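Local coordinates for probable glutamine-binding lipoprotein GlnH (GLNBP) (Mycobacterium tuberculosis, PDB 6H20), which binds aspartate and related amino acids as an extracellular solute-binding lipoprotein and regulates protein kinase G activity, controlling glutamate metabolism, at residues 143-148 / 203-208; 164-169 / 189-194. All coordinates share one frame; numbering follows the deposited sequence.

Interaction 1. Residues 143-148 / 203-208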
ATOM      1  N   GLN A 143      -8.161   1.256   7.448  1.00 13.71           N
ATOM      2  CA  GLN A 143      -7.681   0.225   8.367  1.00 13.38           C
ATOM      3  C   GLN A 143      -8.852  -0.433   9.091  1.00 13.21           C
ATOM      4  O   GLN A 143      -9.705   0.257   9.666  1.00 15.18           O
ATOM      5  CB  GLN A 143      -6.732   0.847   9.392  1.00 14.54           C
ATOM      6  CG  GLN A 143      -6.138  -0.194  10.362  1.00 14.60           C
ATOM      7  CD  GLN A 143      -4.895   0.331  11.060  1.00 14.92           C
ATOM      8  OE1 GLN A 143      -4.394   1.412  10.739  1.00 16.46           O
ATOM      9  NE2 GLN A 143      -4.395  -0.435  12.032  1.00 15.73           N
ATOM     10  N   ARG A 144      -8.874  -1.770   9.099  1.00 14.77           N
ATOM     11  CA  ARG A 144      -9.897  -2.527   9.830  1.00 15.32           C
ATOM     12  C   ARG A 144      -9.223  -3.688  10.562  1.00 13.12           C
ATOM     13  O   ARG A 144      -8.000  -3.714  10.733  1.00 13.68           O
ATOM     14  CB  ARG A 144     -11.050  -2.955   8.905  1.00 15.27           C
ATOM     15  CG  ARG A 144     -11.793  -1.759   8.293  1.00 14.86           C
ATOM     16  CD  ARG A 144     -13.027  -2.180   7.512  1.00 16.92           C
ATOM     17  NE  ARG A 144     -14.049  -2.716   8.406  1.00 18.64           N
ATOM     18  CZ  ARG A 144     -15.129  -3.370   7.982  1.00 22.12           C
ATOM     19  NH1 ARG A 144     -15.317  -3.560   6.681  1.00 21.63           N
ATOM     20  NH2 ARG A 144     -16.019  -3.832   8.853  1.00 22.52           N
ATOM     21  N   ILE A 145     -10.030  -4.658  10.989  1.00 13.66           N
ATOM     22  CA  ILE A 145      -9.570  -5.787  11.799  1.00 16.35           C
ATOM     23  C   ILE A 145      -9.919  -7.092  11.090  1.00 13.72           C
ATOM     24  O   ILE A 145     -11.022  -7.239  10.549  1.00 15.90           O
ATOM     25  CB  ILE A 145     -10.219  -5.748  13.202  1.00 16.40           C
ATOM     26  CG1 ILE A 145      -9.875  -4.451  13.943  1.00 17.09           C
ATOM     27  CG2 ILE A 145      -9.813  -6.970  14.017  1.00 16.00           C
ATOM     28  CD1 ILE A 145     -10.741  -4.195  15.181  1.00 20.44           C
ATOM     29  N   LEU A 146      -8.989  -8.049  11.120  1.00 13.91           N
ATOM     30  CA  LEU A 146      -9.197  -9.391  10.589  1.00 13.47           C
ATOM     31  C   LEU A 146      -9.080 -10.396  11.731  1.00 14.54           C
ATOM     32  O   LEU A 146      -8.089 -10.390  12.472  1.00 15.80           O
ATOM     33  CB  LEU A 146      -8.135  -9.700   9.523  1.00 16.44           C
ATOM     34  CG  LEU A 146      -8.167 -11.088   8.881  1.00 15.77           C
ATOM     35  CD1 LEU A 146      -9.291 -11.147   7.885  1.00 21.22           C
ATOM     36  CD2 LEU A 146      -6.827 -11.375   8.189  1.00 21.41           C
ATOM     37  N   ALA A 147     -10.085 -11.253  11.885  1.00 15.07           N
ATOM     38  CA  ALA A 147     -10.059 -12.245  12.951  1.00 16.14           C
ATOM     39  C   ALA A 147     -10.738 -13.513  12.458  1.00 15.18           C
ATOM     40  O   ALA A 147     -11.491 -13.481  11.479  1.00 15.71           O
ATOM     41  CB  ALA A 147     -10.773 -11.719  14.203  1.00 19.30           C
ATOM     42  N   PRO A 148     -10.487 -14.649  13.098  1.00 15.17           N
ATOM     43  CA  PRO A 148     -11.222 -15.865  12.721  1.00 15.39           C
ATOM     44  C   PRO A 148     -12.717 -15.702  12.953  1.00 15.87           C
ATOM     45  O   PRO A 148     -13.156 -14.946  13.823  1.00 17.15           O
ATOM     46  CB  PRO A 148     -10.636 -16.935  13.650  1.00 17.50           C
ATOM     47  CG  PRO A 148      -9.273 -16.381  14.047  1.00 17.59           C
ATOM     48  CD  PRO A 148      -9.477 -14.908  14.143  1.00 16.74           C
ATOM     49  N   ILE A 203      -1.247 -15.564  17.122  1.00 24.57           N
ATOM     50  CA  ILE A 203      -1.796 -14.233  17.341  1.00 21.36           C
ATOM     51  C   ILE A 203      -3.316 -14.370  17.354  1.00 21.28           C
ATOM     52  O   ILE A 203      -3.871 -15.428  17.053  1.00 22.90           O
ATOM     53  CB  ILE A 203      -1.371 -13.240  16.233  1.00 20.57           C
ATOM     54  CG1 ILE A 203      -1.788 -13.808  14.875  1.00 20.63           C
ATOM     55  CG2 ILE A 203       0.133 -12.965  16.287  1.00 23.56           C
ATOM     56  CD1 ILE A 203      -1.641 -12.825  13.721  1.00 21.19           C
ATOM     57  N   ASP A 204      -3.999 -13.271  17.669  1.00 19.37           N
ATOM     58  CA  ASP A 204      -5.456 -13.276  17.738  1.00 18.89           C
ATOM     59  C   ASP A 204      -6.134 -12.484  16.631  1.00 16.87           C
ATOM     60  O   ASP A 204      -7.280 -12.795  16.274  1.00 18.66           O
ATOM     61  CB  ASP A 204      -5.907 -12.729  19.095  1.00 19.76           C
ATOM     62  CG  ASP A 204      -5.316 -13.513  20.238  1.00 23.46           C
ATOM     63  OD1 ASP A 204      -5.562 -14.738  20.288  1.00 26.70           O
ATOM     64  OD2 ASP A 204      -4.581 -12.918  21.055  1.00 22.58           O
ATOM     65  N   ALA A 205      -5.456 -11.489  16.066  1.00 15.91           N
ATOM     66  CA  ALA A 205      -6.049 -10.680  15.015  1.00 15.83           C
ATOM     67  C   ALA A 205      -4.943  -9.986  14.237  1.00 13.55           C
ATOM     68  O   ALA A 205      -3.799  -9.884  14.694  1.00 15.64           O
ATOM     69  CB  ALA A 205      -7.011  -9.637  15.597  1.00 16.05           C
ATOM     70  N   VAL A 206      -5.303  -9.513  13.046  1.00 14.32           N
ATOM     71  CA  VAL A 206      -4.433  -8.681  12.223  1.00 14.15           C
ATOM     72  C   VAL A 206      -5.154  -7.361  11.999  1.00 15.02           C
ATOM     73  O   VAL A 206      -6.373  -7.347  11.817  1.00 16.59           O
ATOM     74  CB  VAL A 206      -4.156  -9.368  10.871  1.00 14.14           C
ATOM     75  CG1 VAL A 206      -3.144  -8.561  10.052  1.00 15.09           C
ATOM     76  CG2 VAL A 206      -3.640 -10.767  11.103  1.00 17.06           C
ATOM     77  N   SER A 207      -4.425  -6.246  11.999  1.00 14.77           N
ATOM     78  CA  SER A 207      -5.071  -4.972  11.704  1.00 13.78           C
ATOM     79  C   SER A 207      -4.264  -4.205  10.671  1.00 14.34           C
ATOM     80  O   SER A 207      -3.106  -3.848  10.921  1.00 15.47           O
ATOM     81  CB  SER A 207      -5.274  -4.117  12.959  1.00 13.98           C
ATOM     82  OG  SER A 207      -5.960  -2.912  12.625  1.00 15.19           O
ATOM     83  N   THR A 208      -4.878  -3.942   9.522  1.00 13.73           N
ATOM     84  CA  THR A 208      -4.269  -3.114   8.475  1.00 13.31           C
ATOM     85  C   THR A 208      -5.369  -2.723   7.495  1.00 13.35           C
ATOM     86  O   THR A 208      -6.561  -2.953   7.752  1.00 13.56           O
ATOM     87  CB  THR A 208      -3.071  -3.804   7.800  1.00 11.87           C
ATOM     88  OG1 THR A 208      -2.420  -2.880   6.923  1.00 13.78           O
ATOM     89  CG2 THR A 208      -3.467  -5.013   6.960  1.00 14.11           C
TER
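L146 and V206 exchange backbone bonds in both directions and fix the register of an antiparallel ladder in the mixed sheet of one lobe of this periplasmic-binding-protein fold, where strand 139-148 runs beside strand 205-207. L146 N donates to V206 O at 2.8 Å, and V206 N returns the bond to L146 O at 3.0 Å. Toward the pocket end, R144 N reaches T208 O (2.9 Å), while the return bond from T208 N is weak. There the chain turns a corner at T208, which touches the bound asparagine and whose hydroxyl pairs with S172.

Apolar contact is modest. L146 and V206 meet at their CB atoms, and L146 goes on to L213, L216 and V217 of helix 210-219, a buried place that suits leucine. A205 CB meets I145 CG2 at 4.2 Å, a small methyl packing against the branch of the isoleucine.

The side-chain bonds converge on S207. Its OG, anti to the backbone N (chi1 -177°), donates to R144 O at 2.9 Å from above the carbonyl plane. The extended chain of Q143 carries its amide to the same hydroxyl: NE2 meets S207 OG at 3.0 Å, almost straight at 172°, with OG lying in the amide plane.

Interaction 2. Residues 164-169 / 189-194; sequences VCVARG and VNWADC. With ASN (asparagine), chain B.
C165, whose side chain points from strand 163-167 at helix 191-199, is joined to C194 by a disulfide, SG to SG 2.1 Å with a chi3 of -81°. A chi1 of -172°, anti to the backbone N, carries its sulfur across to C194, and its carbonyl O lies at the edge of the W191 ring. V166 leaves the strand away from 189-194 and packs on L173 and I176 of helix 171-176, yet its CB touches W191 CH2 at 3.9 Å.

A167 sits over one face of the indole: its CB makes a CH-pi contact 4.0 Å from the centroid of the six-membered ring, and its backbone N is 3.3 Å from W191 CH2. A small methyl lets the ring lie this close. R168, bent at chi3 (-70°), brings NH2 to 3.6 Å from V189 CG2; NH2 also bonds to G6 O, and NH1 to S187. A water donates to both R168 O and V189 O. Next in sequence, N190 and D193 form a capping box starting the helix.

Ligand ND2 lies at the W191 edge, near the ring plane. The disulfide ties the helix start to the strand and A167 covers one indole face, consistent with a fixed position for W191.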
ATOM      1  N   VAL A 164      -2.066  -8.771  18.486  1.00 18.18           N
ATOM      2  CA  VAL A 164      -2.421  -8.160  17.209  1.00 18.63           C
ATOM      3  C   VAL A 164      -1.159  -8.036  16.370  1.00 16.80           C
ATOM      4  O   VAL A 164      -0.161  -7.465  16.827  1.00 19.26           O
ATOM      5  CB  VAL A 164      -3.061  -6.780  17.429  1.00 20.22           C
ATOM      6  CG1 VAL A 164      -3.383  -6.121  16.105  1.00 20.38           C
ATOM      7  CG2 VAL A 164      -4.309  -6.911  18.290  1.00 24.35           C
ATOM      8  N   CYS A 165      -1.218  -8.543  15.141  1.00 14.52           N
ATOM      9  CA  CYS A 165      -0.077  -8.545  14.232  1.00 15.41           C
ATOM     10  C   CYS A 165      -0.113  -7.347  13.293  1.00 15.44           C
ATOM     11  O   CYS A 165      -1.161  -7.021  12.715  1.00 15.11           O
ATOM     12  CB  CYS A 165      -0.085  -9.834  13.412  1.00 18.45           C
ATOM     13  SG  CYS A 165       1.401 -10.094  12.397  1.00 24.83           S
ATOM     14  N   VAL A 166       1.062  -6.724  13.111  1.00 17.25           N
ATOM     15  CA  VAL A 166       1.260  -5.642  12.148  1.00 15.69           C
ATOM     16  C   VAL A 166       2.628  -5.811  11.510  1.00 14.35           C
ATOM     17  O   VAL A 166       3.571  -6.299  12.138  1.00 18.09           O
ATOM     18  CB  VAL A 166       1.159  -4.230  12.773  1.00 18.60           C
ATOM     19  CG1 VAL A 166      -0.282  -3.918  13.152  1.00 21.42           C
ATOM     20  CG2 VAL A 166       2.100  -4.120  13.953  1.00 22.24           C
ATOM     21  N   ALA A 167       2.751  -5.374  10.264  1.00 14.86           N
ATOM     22  CA  ALA A 167       4.066  -5.348   9.638  1.00 16.38           C
ATOM     23  C   ALA A 167       4.838  -4.116  10.090  1.00 17.44           C
ATOM     24  O   ALA A 167       4.265  -3.037  10.275  1.00 16.22           O
ATOM     25  CB  ALA A 167       3.943  -5.350   8.115  1.00 16.55           C
ATOM     26  N   ARG A 168       6.144  -4.281  10.272  1.00 16.16           N
ATOM     27  CA  ARG A 168       6.971  -3.157  10.667  1.00 16.60           C
ATOM     28  C   ARG A 168       7.011  -2.125   9.541  1.00 16.31           C
ATOM     29  O   ARG A 168       6.905  -2.458   8.356  1.00 19.46           O
ATOM     30  CB  ARG A 168       8.376  -3.648  11.034  1.00 17.90           C
ATOM     31  CG  ARG A 168       8.407  -4.339  12.397  1.00 20.52           C
ATOM     32  CD  ARG A 168       9.816  -4.688  12.863  1.00 23.58           C
ATOM     33  NE  ARG A 168      10.425  -5.760  12.077  1.00 24.57           N
ATOM     34  CZ  ARG A 168      10.166  -7.055  12.229  1.00 27.04           C
ATOM     35  NH1 ARG A 168       9.280  -7.468  13.130  1.00 24.69           N
ATOM     36  NH2 ARG A 168      10.794  -7.949  11.465  1.00 29.47           N
ATOM     37  N   GLY A 169       7.097  -0.854   9.924  1.00 18.26           N
ATOM     38  CA  GLY A 169       7.239   0.190   8.924  1.00 17.83           C
ATOM     39  C   GLY A 169       5.935   0.658   8.328  1.00 18.79           C
ATOM     40  O   GLY A 169       5.940   1.292   7.262  1.00 21.28           O
ATOM     41  N   VAL A 189       7.710  -8.915   9.122  1.00 23.35           N
ATOM     42  CA  VAL A 189       8.234  -8.242   7.934  1.00 21.26           C
ATOM     43  C   VAL A 189       7.112  -7.861   6.976  1.00 22.32           C
ATOM     44  O   VAL A 189       7.071  -6.735   6.463  1.00 21.66           O
ATOM     45  CB  VAL A 189       9.292  -9.113   7.234  1.00 22.19           C
ATOM     46  CG1 VAL A 189       9.741  -8.439   5.934  1.00 27.17           C
ATOM     47  CG2 VAL A 189      10.469  -9.342   8.147  1.00 28.41           C
ATOM     48  N   ASN A 190       6.205  -8.794   6.683  1.00 23.15           N
ATOM     49  CA  ASN A 190       5.177  -8.519   5.693  1.00 22.17           C
ATOM     50  C   ASN A 190       3.846  -9.129   6.119  1.00 20.53           C
ATOM     51  O   ASN A 190       3.773  -9.943   7.044  1.00 20.71           O
ATOM     52  CB  ASN A 190       5.608  -8.913   4.272  1.00 28.29           C
ATOM     53  CG  ASN A 190       5.823 -10.394   4.118  1.00 28.10           C
ATOM     54  OD1 ASN A 190       4.937 -11.194   4.409  1.00 33.56           O
ATOM     55  ND2 ASN A 190       7.014 -10.772   3.665  1.00 36.28           N
ATOM     56  N   TRP A 191       2.781  -8.708   5.430  1.00 21.58           N
ATOM     57  CA  TRP A 191       1.435  -9.087   5.850  1.00 21.59           C
ATOM     58  C   TRP A 191       1.167 -10.577   5.684  1.00 22.93           C
ATOM     59  O   TRP A 191       0.371 -11.140   6.444  1.00 19.64           O
ATOM     60  CB  TRP A 191       0.395  -8.238   5.124  1.00 23.10           C
ATOM     61  CG  TRP A 191       0.498  -6.824   5.568  1.00 18.86           C
ATOM     62  CD1 TRP A 191       0.964  -5.768   4.837  1.00 22.00           C
ATOM     63  CD2 TRP A 191       0.184  -6.309   6.869  1.00 17.31           C
ATOM     64  NE1 TRP A 191       0.936  -4.630   5.598  1.00 18.82           N
ATOM     65  CE2 TRP A 191       0.463  -4.925   6.845  1.00 17.11           C
ATOM     66  CE3 TRP A 191      -0.321  -6.874   8.046  1.00 17.50           C
ATOM     67  CZ2 TRP A 191       0.282  -4.111   7.954  1.00 17.57           C
ATOM     68  CZ3 TRP A 191      -0.510  -6.067   9.154  1.00 15.45           C
ATOM     69  CH2 TRP A 191      -0.209  -4.684   9.099  1.00 15.56           C
ATOM     70  N   ALA A 192       1.824 -11.229   4.722  1.00 20.87           N
ATOM     71  CA  ALA A 192       1.657 -12.675   4.594  1.00 21.57           C
ATOM     72  C   ALA A 192       2.118 -13.384   5.861  1.00 20.59           C
ATOM     73  O   ALA A 192       1.574 -14.442   6.214  1.00 19.25           O
ATOM     74  CB  ALA A 192       2.423 -13.178   3.375  1.00 22.46           C
ATOM     75  N   ASP A 193       3.112 -12.812   6.557  1.00 20.78           N
ATOM     76  CA  ASP A 193       3.601 -13.404   7.799  1.00 20.24           C
ATOM     77  C   ASP A 193       2.542 -13.336   8.892  1.00 18.53           C
ATOM     78  O   ASP A 193       2.455 -14.240   9.731  1.00 18.64           O
ATOM     79  CB  ASP A 193       4.878 -12.696   8.247  1.00 22.81           C
ATOM     80  CG  ASP A 193       5.982 -12.782   7.220  1.00 31.12           C
ATOM     81  OD1 ASP A 193       6.039 -13.783   6.474  1.00 35.60           O
ATOM     82  OD2 ASP A 193       6.812 -11.849   7.158  1.00 29.28           O
ATOM     83  N   CYS A 194       1.740 -12.262   8.907  1.00 20.15           N
ATOM     84  CA  CYS A 194       0.646 -12.173   9.871  1.00 19.81           C
ATOM     85  C   CYS A 194      -0.375 -13.264   9.616  1.00 18.64           C
ATOM     86  O   CYS A 194      -0.931 -13.840  10.559  1.00 19.17           O
ATOM     87  CB  CYS A 194      -0.047 -10.811   9.787  1.00 15.86           C
ATOM     88  SG  CYS A 194       0.854  -9.443  10.509  1.00 21.91           S
TER
HETATM   89  N   ASN B 401      -0.897   1.225   3.622  1.00 15.01           N
HETATM   90  CA  ASN B 401      -0.199   1.002   4.887  1.00 14.26           C
HETATM   91  C   ASN B 401       1.108   1.775   4.884  1.00 15.65           C
HETATM   92  O   ASN B 401       1.970   1.554   5.754  1.00 14.72           O
HETATM   93  CB  ASN B 401       0.054  -0.489   5.115  1.00 15.45           C
HETATM   94  CG  ASN B 401       1.046  -1.070   4.138  1.00 16.10           C
HETATM   95  OD1 ASN B 401       1.340  -0.498   3.094  1.00 17.19           O
HETATM   96  ND2 ASN B 401       1.597  -2.207   4.496  1.00 15.55           N
HETATM   97  OXT ASN B 401       1.292   2.630   3.991  1.00 15.29           O
HETATM   98  O   HOH W   1       8.305  -4.306   7.000  1.00 28.86           O

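In the fold
Both contacts are largely buried and belong to the same lobe, where strands 163-167 and 205-207 are parallel neighbours in one sheet; A205 O and C165 N, 2.9 Å apart, probably form a hydrogen bond between them. Interaction 1 joins strand to strand through backbone and hydroxyl bonds, whereas interaction 2 sets a helix start against the sheet through a disulfide, an aromatic face and a water. Within interaction 2 the partly exposed end carries the water and the R168 guanidinium, while C165, A167 and W191 are buried; interaction 1 is partly exposed at R144, D204 and P148. T208 of interaction 1 packs on W191 of interaction 2, so each contributes a residue to the asparagine pocket.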